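Chaperone CupB2 (Pseudomonas aeruginosa, PDB 3Q48) probably acts as a periplasmic chaperone that helps pilus subunits fold for fimbrial assembly. Local coordinates at residues 63-67 and 78-82; 149-155 and 181-185; 160-164 and 243-247; 186-192 and 227-233. All coordinates share one frame; numbering follows the deposited sequence.

The chain folds into two Ig-like domains. Contact 1 lies in the N-terminal domain, between strands 58-65 and 80-89. Contact 2 comes next along the chain, about 23 Å away between centres. Its segment 149-155 belongs to the connection between the last N-terminal strand and strand 160-163. In the C-terminal domain, contact 3 joins the two sheets and contact 4 pairs strands 185-194 and 227-233, with centres about 12 Å apart. Segments of contacts 2 and 3 alternate along the chain, and both segments of contact 4 fall between those of contact 3. Contact 4 touches contacts 2 and 3, so the three form one connected region of the C-terminal domain and its link.

Contact 1. Residues 63-67 and 78-82; sequences WIDDG and VPFSV
Ile64 reaches across to Val82 and Phe80 with its CD1 and to Val78 with its CG2. The contact lies in the Ig-like N-terminal domain typical of PapD-type chaperones. Strands 63-65 and 80-82 run roughly antiparallel, at 155°, but no hydrogen bond joins them here. Side chains fill the gap instead. With Ile64 CG1 anti to the carbonyl carbon (chi1 -71°) and chi2 at an unusual 143°, CD1 comes to the facing strand. There CD1 sits 3.2 Å from Val82 CG2 and 3.6 Å from Phe80 CB. The Ile64 and Val82 side chains meet at about a right angle. The other branch, Ile64 CG2, lies 3.9 Å from Val78 CG2. Val78 CG1 lies 3.9 Å from Asp66 CB.

The ring of Phe80 leads away from Ile64 into an aromatic cluster with Phe39, Tyr101 and Phe114. Ile64 is also packed by Leu116, Ile99 and Leu142. Asp65 faces away from the contact, and its OD2 forms a salt bridge with Arg139 and a hydrogen bond with Asn117. The chain then bends in an Asx turn: Gly67 N donates to the anti lone pair of Asp65 OD1 at 2.8 Å.

Contact 2. Residues 149-155 and 181-185; sequences LKSVDSA and TPYYV
Thr181 meets Ala155 at the start of the loop 181-185, with its OG1 3.9 Å from Ala155 CB. This loop of the C-terminal Ig-like domain packs against 149-155, part of the connection that leads out of the N-terminal domain. Thr181 OG1 accepts a hydrogen bond from Tyr183 N at 3.3 Å, which makes an ST turn. The same hydroxyl is hydrogen-bonded to Asn179 OD1, so it ties the loop to the end of strand 175-179.

Pro182 follows. Its ring lies against the end of Leu149, with Pro182 CG 3.4 Å from Leu149 CD2.

Tyr183 is the centre of the contact. With CG anti to the carbonyl carbon (chi1 -52°), the ring is directed into the bend of 149-155. Val152 CA stands over the middle of one ring face, 3.5 Å from the centroid and 9° off the normal, in a CH-pi contact. Val152 CB and CG2 continue the cover over the CD1 side. Leu149 CB approaches Tyr183 CE1, and Ala155 CB lies obliquely to the ring, nearest CD2. At the far end Ser151 N donates to Tyr183 OH at 2.8 Å. The buried ring is thus gripped by its face and by its hydroxyl, which probably limits its movement within the bend.

Beyond Tyr184, which turns away toward Met205, Ala207 and Pro208, the chain enters strand 185-194. There Val185 CG2 lies 4.1 Å from Ala155 CB.

Contact 3. Residues 160-164 and 243-247; sequences QWKFL and DRALG
Gly247 makes both hydrogen bonds of this contact, using its N and its O. Gly247 N donates to Trp161 O at 2.9 Å. Phe163 N donates back to Gly247 O at 3.2 Å in a nearly straight bond (168°). The two bonds flank Lys162, as in a parallel beta bridge. They close a seam of the C-terminal Ig-like sandwich, because strand 160-163 lies at the border of one sheet and strand 239-245 at the border of the other. Lys162 CA adds a weaker CA-H...O contact to Gly247 O.

Apolar packing surrounds the bonds. Leu246 lies over one face of the Phe163 ring, with its CG 3.8 Å from the centroid in a CH-pi contact, nearer the ring's margin than its centre. Leu246 CB comes to 3.4 Å from Phe163 CE2. The two side chains are set nearly perpendicular. Leu246 CD1 branches off toward the indole side, to 4.1 Å from Trp161 CB.

Farther along, the Trp161 ring meets Arg244, with CD1 4.1 Å from Arg244 CB. Val177 and Val228 also pack on Trp161, so the indole is buried between the two sheets. The chain of Arg244 bends at chi2 (-63°), which swings the guanidinium away from Trp161. Its NH2 bonds Gly157 O, and its NH1 donates to Asp243 O at 2.7 Å, with that oxygen close to the guanidinium plane.

Contact 4. Residues 186-192 and 227-233; sequences SFASVEL and SVRYEVI
Phe187 points the edge of its ring at the face of Tyr230, in an offset T-shaped pair with centroids 5.8 Å apart and planes at 82°. The two rings belong to neighbouring antiparallel strands and lie on the same face of the four-stranded sheet of the C-terminal Ig-like domain. Phe187 and Val232 run alongside each other, with Phe187 CD1 3.8 Å from Val232 CG1. Val190, Leu192 and Val228 continue this buried face, and Val190 CG1 touches Val228 CG2.

A ladder of backbone hydrogen bonds sets these positions. Glu191 N donates to Arg229 O, and Arg229 N returns to Glu191 O at 2.7 Å. Glu231 N donates to Ser189 O. The register then shifts by one residue between Phe187 and Ser189, a beta bulge. At the bulge Ala188 N bonds Glu231 O at 2.8 Å, and beyond it Ile233 N bonds Ser186 O at 3.0 Å. Water 1 extends the ladder by linking Ser186 N to Ile233 O.

Further partners hold some of these side chains. Tyr230 OH bonds Ala156 O, and its ring also meets those of Trp161 and His242. On the other face of the sheet, Glu231 forms a salt bridge with Arg239 and Arg229 one with Asp243, both on strand 239-245. Ser189 OG and Arg229 O share water 2. The carboxylates of Glu191 and Glu231 do not touch each other. Water 3 bridges them, donating to Glu191 OE1 and Glu231 OE2 at 3.1 Å each.

Contact 1. Residues 63-67 and 78-82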
loop_
_atom_site.group_PDB
_atom_site.type_symbol
_atom_site.label_atom_id
_atom_site.label_comp_id
_atom_site.label_asym_id
_atom_site.label_seq_id
_atom_site.Cartn_x
_atom_site.Cartn_y
_atom_site.Cartn_z
ATOM N N TRP A 63 4.499 13.409 6.037
ATOM C CA TRP A 63 5.902 12.971 6.062
ATOM C C TRP A 63 5.941 11.524 5.622
ATOM O O TRP A 63 4.952 10.786 5.806
ATOM C CB TRP A 63 6.562 13.149 7.468
ATOM C CG TRP A 63 6.224 12.139 8.518
ATOM C CD1 TRP A 63 6.938 11.024 8.836
ATOM C CD2 TRP A 63 5.101 12.154 9.412
ATOM N NE1 TRP A 63 6.342 10.344 9.875
ATOM C CE2 TRP A 63 5.209 11.006 10.241
ATOM C CE3 TRP A 63 4.004 13.017 9.584
ATOM C CZ2 TRP A 63 4.265 10.683 11.202
ATOM C CZ3 TRP A 63 3.058 12.708 10.556
ATOM C CH2 TRP A 63 3.201 11.544 11.363
ATOM N N ILE A 64 7.097 11.119 5.092
ATOM C CA ILE A 64 7.330 9.772 4.611
ATOM C C ILE A 64 8.339 9.011 5.439
ATOM O O ILE A 64 9.398 9.547 5.800
ATOM C CB ILE A 64 7.756 9.808 3.118
ATOM C CG1 ILE A 64 6.529 10.196 2.257
ATOM C CG2 ILE A 64 8.260 8.476 2.662
ATOM C CD1 ILE A 64 6.883 11.021 1.187
ATOM N N ASP A 65 8.012 7.761 5.752
ATOM C CA ASP A 65 8.995 6.900 6.367
ATOM C C ASP A 65 9.206 5.600 5.566
ATOM O O ASP A 65 8.567 5.415 4.548
ATOM C CB ASP A 65 8.706 6.709 7.862
ATOM C CG ASP A 65 7.528 5.803 8.134
ATOM O OD1 ASP A 65 7.584 4.609 7.778
ATOM O OD2 ASP A 65 6.564 6.279 8.760
ATOM N N ASP A 66 10.139 4.748 5.984
ATOM C CA ASP A 66 10.491 3.558 5.200
ATOM C C ASP A 66 10.040 2.314 5.913
ATOM O O ASP A 66 10.505 1.240 5.583
ATOM C CB ASP A 66 12.003 3.477 4.966
ATOM C CG ASP A 66 12.801 3.342 6.291
ATOM O OD1 ASP A 66 12.173 3.296 7.385
ATOM O OD2 ASP A 66 14.051 3.291 6.242
ATOM N N GLY A 67 9.161 2.482 6.901
ATOM C CA GLY A 67 8.517 1.392 7.675
ATOM C C GLY A 67 8.761 1.488 9.182
ATOM O O GLY A 67 7.983 0.974 9.990
ATOM N N VAL A 78 15.000 9.060 4.005
ATOM C CA VAL A 78 14.277 8.513 2.873
ATOM C C VAL A 78 14.367 9.514 1.732
ATOM O O VAL A 78 14.365 10.734 1.983
ATOM C CB VAL A 78 12.810 8.209 3.194
ATOM C CG1 VAL A 78 12.718 7.303 4.412
ATOM C CG2 VAL A 78 12.006 9.487 3.361
ATOM N N PRO A 79 14.444 9.012 0.479
ATOM C CA PRO A 79 14.630 9.872 -0.679
ATOM C C PRO A 79 13.360 10.575 -1.148
ATOM O O PRO A 79 13.230 10.878 -2.317
ATOM C CB PRO A 79 15.091 8.893 -1.755
ATOM C CG PRO A 79 14.375 7.670 -1.444
ATOM C CD PRO A 79 14.228 7.618 0.065
ATOM N N PHE A 80 12.430 10.831 -0.246
ATOM C CA PHE A 80 11.249 11.601 -0.610
ATOM C C PHE A 80 11.078 12.809 0.313
ATOM O O PHE A 80 11.451 12.755 1.472
ATOM C CB PHE A 80 10.004 10.711 -0.636
ATOM C CG PHE A 80 10.119 9.547 -1.562
ATOM C CD1 PHE A 80 9.871 9.706 -2.905
ATOM C CD2 PHE A 80 10.491 8.291 -1.077
ATOM C CE1 PHE A 80 9.978 8.666 -3.772
ATOM C CE2 PHE A 80 10.628 7.198 -1.940
ATOM C CZ PHE A 80 10.371 7.391 -3.300
ATOM N N SER A 81 10.569 13.909 -0.228
ATOM C CA SER A 81 10.121 15.020 0.576
ATOM C C SER A 81 8.619 15.253 0.306
ATOM O O SER A 81 8.117 14.883 -0.729
ATOM C CB SER A 81 10.941 16.256 0.242
ATOM O OG SER A 81 10.600 16.712 -1.065
ATOM N N VAL A 82 7.905 15.835 1.263
ATOM C CA VAL A 82 6.518 16.212 1.062
ATOM C C VAL A 82 6.391 17.687 1.339
ATOM O O VAL A 82 6.691 18.160 2.431
ATOM C CB VAL A 82 5.528 15.445 1.949
ATOM C CG1 VAL A 82 4.064 15.635 1.416
ATOM C CG2 VAL A 82 5.853 13.998 1.922
#

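Contact 2. Residues 149-155 and 181-185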
loop_
_atom_site.group_PDB
_atom_site.type_symbol
_atom_site.label_atom_id
_atom_site.label_comp_id
_atom_site.label_asym_id
_atom_site.label_seq_id
_atom_site.Cartn_x
_atom_site.Cartn_y
_atom_site.Cartn_z
ATOM N N LEU A 149 8.903 -1.822 -15.130
ATOM C CA LEU A 149 7.856 -2.673 -14.513
ATOM C C LEU A 149 6.438 -2.312 -14.979
ATOM O O LEU A 149 5.773 -1.447 -14.414
ATOM C CB LEU A 149 7.974 -2.692 -12.970
ATOM C CG LEU A 149 9.343 -3.198 -12.423
ATOM C CD1 LEU A 149 9.523 -3.036 -10.895
ATOM C CD2 LEU A 149 9.523 -4.636 -12.881
ATOM N N LYS A 150 5.979 -2.991 -16.020
ATOM C CA LYS A 150 4.769 -2.575 -16.743
ATOM C C LYS A 150 3.624 -3.555 -16.553
ATOM O O LYS A 150 2.535 -3.366 -17.085
ATOM C CB LYS A 150 5.079 -2.410 -18.233
ATOM C CG LYS A 150 5.944 -1.201 -18.530
ATOM C CD LYS A 150 6.029 -0.978 -20.026
ATOM C CE LYS A 150 7.261 -0.156 -20.426
ATOM N NZ LYS A 150 7.621 0.957 -19.436
ATOM N N SER A 151 3.874 -4.596 -15.769
ATOM C CA SER A 151 2.947 -5.718 -15.663
ATOM C C SER A 151 2.364 -5.900 -14.263
ATOM O O SER A 151 1.941 -7.012 -13.899
ATOM C CB SER A 151 3.638 -7.019 -16.106
ATOM O OG SER A 151 4.352 -6.833 -17.329
ATOM N N VAL A 152 2.286 -4.830 -13.488
ATOM C CA VAL A 152 1.647 -4.958 -12.192
ATOM C C VAL A 152 0.269 -5.616 -12.301
ATOM O O VAL A 152 -0.058 -6.439 -11.470
ATOM C CB VAL A 152 1.563 -3.624 -11.380
ATOM C CG1 VAL A 152 0.550 -2.623 -11.998
ATOM C CG2 VAL A 152 1.246 -3.957 -9.935
ATOM N N ASP A 153 -0.514 -5.267 -13.326
ATOM C CA ASP A 153 -1.862 -5.797 -13.479
ATOM C C ASP A 153 -1.919 -7.339 -13.569
ATOM O O ASP A 153 -2.991 -7.947 -13.260
ATOM C CB ASP A 153 -2.604 -5.068 -14.613
ATOM C CG ASP A 153 -2.946 -3.589 -14.221
ATOM O OD1 ASP A 153 -3.374 -3.365 -13.044
ATOM O OD2 ASP A 153 -2.766 -2.640 -15.046
ATOM N N SER A 154 -0.779 -7.973 -13.902
ATOM C CA SER A 154 -0.755 -9.412 -14.061
ATOM C C SER A 154 -0.285 -10.131 -12.805
ATOM O O SER A 154 -0.332 -11.374 -12.726
ATOM C CB SER A 154 0.157 -9.795 -15.223
ATOM O OG SER A 154 -0.146 -9.030 -16.391
ATOM N N ALA A 155 0.157 -9.372 -11.815
ATOM C CA ALA A 155 0.943 -9.982 -10.763
ATOM C C ALA A 155 0.134 -10.941 -9.878
ATOM O O ALA A 155 0.559 -12.100 -9.629
ATOM C CB ALA A 155 1.660 -8.931 -9.949
ATOM N N THR A 181 7.068 -12.379 -8.417
ATOM C CA THR A 181 6.984 -11.205 -9.278
ATOM C C THR A 181 7.713 -9.988 -8.665
ATOM O O THR A 181 8.066 -10.008 -7.474
ATOM C CB THR A 181 5.469 -10.735 -9.506
ATOM O OG1 THR A 181 5.005 -9.992 -8.361
ATOM C CG2 THR A 181 4.546 -11.897 -9.787
ATOM N N PRO A 182 7.930 -8.914 -9.469
ATOM C CA PRO A 182 8.616 -7.743 -8.862
ATOM C C PRO A 182 7.753 -6.788 -8.049
ATOM O O PRO A 182 8.284 -5.803 -7.524
ATOM C CB PRO A 182 9.319 -7.034 -10.067
ATOM C CG PRO A 182 8.662 -7.579 -11.338
ATOM C CD PRO A 182 7.928 -8.889 -10.955
ATOM N N TYR A 183 6.452 -7.092 -7.884
ATOM C CA TYR A 183 5.450 -6.148 -7.359
ATOM C C TYR A 183 4.960 -6.564 -6.002
ATOM O O TYR A 183 4.826 -7.742 -5.719
ATOM C CB TYR A 183 4.243 -6.100 -8.277
ATOM C CG TYR A 183 4.585 -5.850 -9.699
ATOM C CD1 TYR A 183 4.763 -4.544 -10.168
ATOM C CD2 TYR A 183 4.744 -6.918 -10.596
ATOM C CE1 TYR A 183 5.115 -4.282 -11.517
ATOM C CE2 TYR A 183 5.116 -6.678 -11.910
ATOM C CZ TYR A 183 5.290 -5.364 -12.362
ATOM O OH TYR A 183 5.635 -5.158 -13.683
ATOM N N TYR A 184 4.644 -5.597 -5.159
ATOM C CA TYR A 184 3.873 -5.912 -3.969
ATOM C C TYR A 184 2.503 -6.354 -4.451
ATOM O O TYR A 184 2.018 -5.904 -5.521
ATOM C CB TYR A 184 3.790 -4.682 -3.023
ATOM C CG TYR A 184 5.128 -4.428 -2.319
ATOM C CD1 TYR A 184 5.379 -4.957 -1.056
ATOM C CD2 TYR A 184 6.152 -3.712 -2.951
ATOM C CE1 TYR A 184 6.641 -4.762 -0.435
ATOM C CE2 TYR A 184 7.375 -3.507 -2.356
ATOM C CZ TYR A 184 7.622 -4.042 -1.104
ATOM O OH TYR A 184 8.858 -3.868 -0.521
ATOM N N VAL A 185 1.878 -7.259 -3.710
ATOM C CA VAL A 185 0.511 -7.600 -4.002
ATOM C C VAL A 185 -0.199 -7.443 -2.704
ATOM O O VAL A 185 0.164 -8.076 -1.738
ATOM C CB VAL A 185 0.420 -9.045 -4.563
ATOM C CG1 VAL A 185 -1.139 -9.544 -4.739
ATOM C CG2 VAL A 185 1.206 -9.125 -5.866
#

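Contact 3. Residues 160-164 and 243-247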
loop_
_atom_site.group_PDB
_atom_site.type_symbol
_atom_site.label_atom_id
_atom_site.label_comp_id
_atom_site.label_asym_id
_atom_site.label_seq_id
_atom_site.Cartn_x
_atom_site.Cartn_y
_atom_site.Cartn_z
ATOM N N GLN A 160 1.511 -18.386 -6.464
ATOM C CA GLN A 160 1.196 -19.803 -6.384
ATOM C C GLN A 160 0.916 -20.173 -4.956
ATOM O O GLN A 160 1.442 -19.558 -4.023
ATOM C CB GLN A 160 2.251 -20.674 -7.079
ATOM C CG GLN A 160 3.710 -20.339 -6.819
ATOM C CD GLN A 160 4.508 -20.330 -8.126
ATOM O OE1 GLN A 160 3.897 -20.409 -9.204
ATOM N NE2 GLN A 160 5.853 -20.212 -8.048
ATOM N N TRP A 161 0.028 -21.114 -4.753
ATOM C CA TRP A 161 -0.426 -21.339 -3.380
ATOM C C TRP A 161 -0.169 -22.760 -2.943
ATOM O O TRP A 161 -0.125 -23.655 -3.755
ATOM C CB TRP A 161 -1.918 -20.954 -3.220
ATOM C CG TRP A 161 -2.169 -19.513 -3.586
ATOM C CD1 TRP A 161 -2.138 -18.956 -4.842
ATOM C CD2 TRP A 161 -2.448 -18.439 -2.675
ATOM N NE1 TRP A 161 -2.412 -17.610 -4.761
ATOM C CE2 TRP A 161 -2.595 -17.266 -3.445
ATOM C CE3 TRP A 161 -2.567 -18.359 -1.281
ATOM C CZ2 TRP A 161 -2.858 -16.022 -2.876
ATOM C CZ3 TRP A 161 -2.841 -17.116 -0.703
ATOM C CH2 TRP A 161 -2.985 -15.961 -1.510
ATOM N N LYS A 162 0.019 -22.959 -1.651
ATOM C CA LYS A 162 0.190 -24.311 -1.127
ATOM C C LYS A 162 -0.125 -24.415 0.371
ATOM O O LYS A 162 -0.063 -23.411 1.133
ATOM C CB LYS A 162 1.612 -24.821 -1.394
ATOM C CG LYS A 162 2.647 -24.361 -0.389
ATOM C CD LYS A 162 3.912 -25.197 -0.511
ATOM C CE LYS A 162 5.039 -24.453 0.211
ATOM N NZ LYS A 162 5.920 -25.304 1.108
ATOM N N PHE A 163 -0.454 -25.648 0.775
ATOM C CA PHE A 163 -0.603 -25.988 2.183
ATOM C C PHE A 163 0.754 -26.200 2.827
ATOM O O PHE A 163 1.713 -26.677 2.182
ATOM C CB PHE A 163 -1.402 -27.271 2.345
ATOM C CG PHE A 163 -2.879 -27.133 2.053
ATOM C CD1 PHE A 163 -3.723 -26.499 2.961
ATOM C CD2 PHE A 163 -3.433 -27.701 0.890
ATOM C CE1 PHE A 163 -5.105 -26.393 2.701
ATOM C CE2 PHE A 163 -4.795 -27.618 0.627
ATOM C CZ PHE A 163 -5.637 -26.953 1.531
ATOM N N LEU A 164 0.834 -25.810 4.099
ATOM C CA LEU A 164 1.916 -26.240 5.018
ATOM C C LEU A 164 1.277 -27.073 6.135
ATOM O O LEU A 164 1.937 -27.908 6.765
ATOM C CB LEU A 164 2.640 -25.033 5.621
ATOM C CG LEU A 164 3.991 -24.518 5.105
ATOM C CD1 LEU A 164 3.982 -24.239 3.606
ATOM C CD2 LEU A 164 4.361 -23.268 5.893
ATOM N N ASP A 243 -9.432 -17.005 -8.152
ATOM C CA ASP A 243 -9.479 -18.330 -7.541
ATOM C C ASP A 243 -8.255 -19.161 -7.973
ATOM O O ASP A 243 -7.840 -19.119 -9.122
ATOM C CB ASP A 243 -10.768 -19.042 -7.958
ATOM C CG ASP A 243 -12.037 -18.495 -7.250
ATOM O OD1 ASP A 243 -11.961 -17.514 -6.452
ATOM O OD2 ASP A 243 -13.142 -19.056 -7.527
ATOM N N ARG A 244 -7.665 -19.928 -7.064
ATOM C CA ARG A 244 -6.615 -20.874 -7.449
ATOM C C ARG A 244 -6.731 -22.135 -6.633
ATOM O O ARG A 244 -7.293 -22.097 -5.558
ATOM C CB ARG A 244 -5.235 -20.273 -7.217
ATOM C CG ARG A 244 -4.872 -19.105 -8.127
ATOM C CD ARG A 244 -4.824 -19.517 -9.581
ATOM N NE ARG A 244 -4.353 -18.415 -10.412
ATOM C CZ ARG A 244 -5.137 -17.544 -11.047
ATOM N NH1 ARG A 244 -6.469 -17.612 -10.956
ATOM N NH2 ARG A 244 -4.587 -16.607 -11.793
ATOM N N ALA A 245 -6.206 -23.249 -7.140
ATOM C CA ALA A 245 -6.063 -24.477 -6.362
ATOM C C ALA A 245 -4.838 -24.362 -5.451
ATOM O O ALA A 245 -3.882 -23.639 -5.778
ATOM C CB ALA A 245 -5.913 -25.655 -7.288
ATOM N N LEU A 246 -4.868 -25.079 -4.323
ATOM C CA LEU A 246 -3.687 -25.248 -3.441
ATOM C C LEU A 246 -2.805 -26.420 -3.832
ATOM O O LEU A 246 -3.286 -27.556 -3.937
ATOM C CB LEU A 246 -4.080 -25.496 -1.975
ATOM C CG LEU A 246 -4.768 -24.495 -1.028
ATOM C CD1 LEU A 246 -3.830 -23.361 -0.541
ATOM C CD2 LEU A 246 -6.061 -23.959 -1.650
ATOM N N GLY A 247 -1.505 -26.151 -3.997
ATOM C CA GLY A 247 -0.495 -27.205 -4.114
ATOM C C GLY A 247 -0.514 -28.068 -2.854
ATOM O O GLY A 247 -0.906 -27.594 -1.764
#

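Contact 4. Residues 186-192 and 227-233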
loop_
_atom_site.group_PDB
_atom_site.type_symbol
_atom_site.label_atom_id
_atom_site.label_comp_id
_atom_site.label_asym_id
_atom_site.label_seq_id
_atom_site.Cartn_x
_atom_site.Cartn_y
_atom_site.Cartn_z
ATOM N N SER A 186 -1.179 -6.560 -2.654
ATOM C CA SER A 186 -1.952 -6.326 -1.420
ATOM C C SER A 186 -3.284 -7.042 -1.474
ATOM O O SER A 186 -4.026 -6.882 -2.443
ATOM C CB SER A 186 -2.201 -4.820 -1.223
ATOM O OG SER A 186 -0.948 -4.170 -1.155
ATOM N N PHE A 187 -3.574 -7.819 -0.443
ATOM C CA PHE A 187 -4.820 -8.570 -0.359
ATOM C C PHE A 187 -5.835 -7.883 0.551
ATOM O O PHE A 187 -5.513 -7.621 1.726
ATOM C CB PHE A 187 -4.583 -9.970 0.222
ATOM C CG PHE A 187 -3.545 -10.766 -0.498
ATOM C CD1 PHE A 187 -3.877 -11.510 -1.626
ATOM C CD2 PHE A 187 -2.235 -10.832 -0.005
ATOM C CE1 PHE A 187 -2.898 -12.256 -2.293
ATOM C CE2 PHE A 187 -1.256 -11.594 -0.658
ATOM C CZ PHE A 187 -1.586 -12.304 -1.798
ATOM N N ALA A 188 -7.048 -7.630 0.048
ATOM C CA ALA A 188 -8.127 -7.150 0.906
ATOM C C ALA A 188 -8.756 -8.308 1.640
ATOM O O ALA A 188 -9.405 -8.114 2.686
ATOM C CB ALA A 188 -9.201 -6.397 0.096
ATOM N N SER A 189 -8.604 -9.514 1.084
ATOM C CA SER A 189 -9.164 -10.712 1.725
ATOM C C SER A 189 -8.597 -11.908 1.072
ATOM O O SER A 189 -8.288 -11.861 -0.113
ATOM C CB SER A 189 -10.700 -10.769 1.614
ATOM O OG SER A 189 -11.115 -10.913 0.268
ATOM N N VAL A 190 -8.446 -12.975 1.854
ATOM C CA VAL A 190 -7.967 -14.261 1.383
ATOM C C VAL A 190 -8.856 -15.269 2.057
ATOM O O VAL A 190 -9.147 -15.148 3.229
ATOM C CB VAL A 190 -6.506 -14.486 1.836
ATOM C CG1 VAL A 190 -5.974 -15.930 1.481
ATOM C CG2 VAL A 190 -5.641 -13.405 1.245
ATOM N N GLU A 191 -9.302 -16.268 1.316
ATOM C CA GLU A 191 -10.295 -17.198 1.817
ATOM C C GLU A 191 -9.986 -18.547 1.254
ATOM O O GLU A 191 -9.614 -18.649 0.070
ATOM C CB GLU A 191 -11.725 -16.808 1.368
ATOM C CG GLU A 191 -12.097 -15.368 1.594
ATOM C CD GLU A 191 -13.508 -15.024 1.165
ATOM O OE1 GLU A 191 -13.943 -15.401 0.065
ATOM O OE2 GLU A 191 -14.194 -14.348 1.938
ATOM N N LEU A 192 -10.160 -19.559 2.110
ATOM C CA LEU A 192 -10.215 -20.976 1.741
ATOM C C LEU A 192 -11.667 -21.330 1.485
ATOM O O LEU A 192 -12.538 -20.921 2.253
ATOM C CB LEU A 192 -9.660 -21.878 2.871
ATOM C CG LEU A 192 -8.189 -21.650 3.263
ATOM C CD1 LEU A 192 -7.629 -22.812 4.088
ATOM C CD2 LEU A 192 -7.318 -21.420 2.003
ATOM N N SER A 227 -9.770 -24.652 -2.416
ATOM C CA SER A 227 -9.392 -23.716 -3.443
ATOM C C SER A 227 -9.057 -22.468 -2.651
ATOM O O SER A 227 -9.512 -22.318 -1.524
ATOM C CB SER A 227 -10.619 -23.470 -4.298
ATOM O OG SER A 227 -10.311 -22.604 -5.368
ATOM N N VAL A 228 -8.269 -21.556 -3.187
ATOM C CA VAL A 228 -8.102 -20.278 -2.507
ATOM C C VAL A 228 -8.800 -19.156 -3.300
ATOM O O VAL A 228 -8.676 -19.111 -4.525
ATOM C CB VAL A 228 -6.581 -19.946 -2.190
ATOM C CG1 VAL A 228 -5.762 -19.733 -3.457
ATOM C CG2 VAL A 228 -6.479 -18.694 -1.335
ATOM N N ARG A 229 -9.493 -18.236 -2.622
ATOM C CA ARG A 229 -10.097 -17.076 -3.327
ATOM C C ARG A 229 -9.548 -15.830 -2.712
ATOM O O ARG A 229 -9.597 -15.665 -1.475
ATOM C CB ARG A 229 -11.615 -17.063 -3.172
ATOM C CG ARG A 229 -12.312 -15.795 -3.688
ATOM C CD ARG A 229 -13.839 -16.008 -3.749
ATOM N NE ARG A 229 -14.195 -17.036 -4.716
ATOM C CZ ARG A 229 -15.431 -17.443 -4.992
ATOM N NH1 ARG A 229 -16.479 -16.909 -4.369
ATOM N NH2 ARG A 229 -15.614 -18.412 -5.897
ATOM N N TYR A 230 -9.012 -14.940 -3.544
ATOM C CA TYR A 230 -8.408 -13.779 -2.987
ATOM C C TYR A 230 -8.668 -12.516 -3.781
ATOM O O TYR A 230 -8.810 -12.563 -5.018
ATOM C CB TYR A 230 -6.906 -14.023 -2.783
ATOM C CG TYR A 230 -6.097 -14.400 -4.016
ATOM C CD1 TYR A 230 -5.537 -13.418 -4.812
ATOM C CD2 TYR A 230 -5.878 -15.750 -4.371
ATOM C CE1 TYR A 230 -4.755 -13.748 -5.944
ATOM C CE2 TYR A 230 -5.121 -16.098 -5.511
ATOM C CZ TYR A 230 -4.559 -15.077 -6.286
ATOM O OH TYR A 230 -3.804 -15.339 -7.416
ATOM N N GLU A 231 -8.709 -11.376 -3.077
ATOM C CA GLU A 231 -8.996 -10.104 -3.695
ATOM C C GLU A 231 -7.825 -9.215 -3.474
ATOM O O GLU A 231 -7.340 -9.105 -2.345
ATOM C CB GLU A 231 -10.213 -9.419 -3.065
ATOM C CG GLU A 231 -11.524 -10.153 -3.281
ATOM C CD GLU A 231 -12.771 -9.382 -2.827
ATOM O OE1 GLU A 231 -12.682 -8.173 -2.510
ATOM O OE2 GLU A 231 -13.859 -9.985 -2.797
ATOM N N VAL A 232 -7.407 -8.513 -4.522
ATOM C CA VAL A 232 -6.271 -7.684 -4.410
ATOM C C VAL A 232 -6.599 -6.248 -4.751
ATOM O O VAL A 232 -7.457 -6.011 -5.569
ATOM C CB VAL A 232 -5.151 -8.238 -5.311
ATOM C CG1 VAL A 232 -4.765 -9.671 -4.828
ATOM C CG2 VAL A 232 -5.605 -8.292 -6.693
ATOM N N ILE A 233 -5.905 -5.298 -4.130
ATOM C CA ILE A 233 -6.100 -3.887 -4.341
ATOM C C ILE A 233 -5.187 -3.393 -5.454
ATOM O O ILE A 233 -3.960 -3.532 -5.382
ATOM C CB ILE A 233 -5.847 -3.127 -3.024
ATOM C CG1 ILE A 233 -6.819 -3.619 -1.954
ATOM C CG2 ILE A 233 -6.066 -1.591 -3.186
ATOM C CD1 ILE A 233 -6.291 -3.584 -0.515
HETATM O O HOH W 1 -1.760 -5.284 -4.937
HETATM O O HOH W 2 -11.606 -13.370 -0.738
HETATM O O HOH W 3 -13.947 -12.885 -1.788
#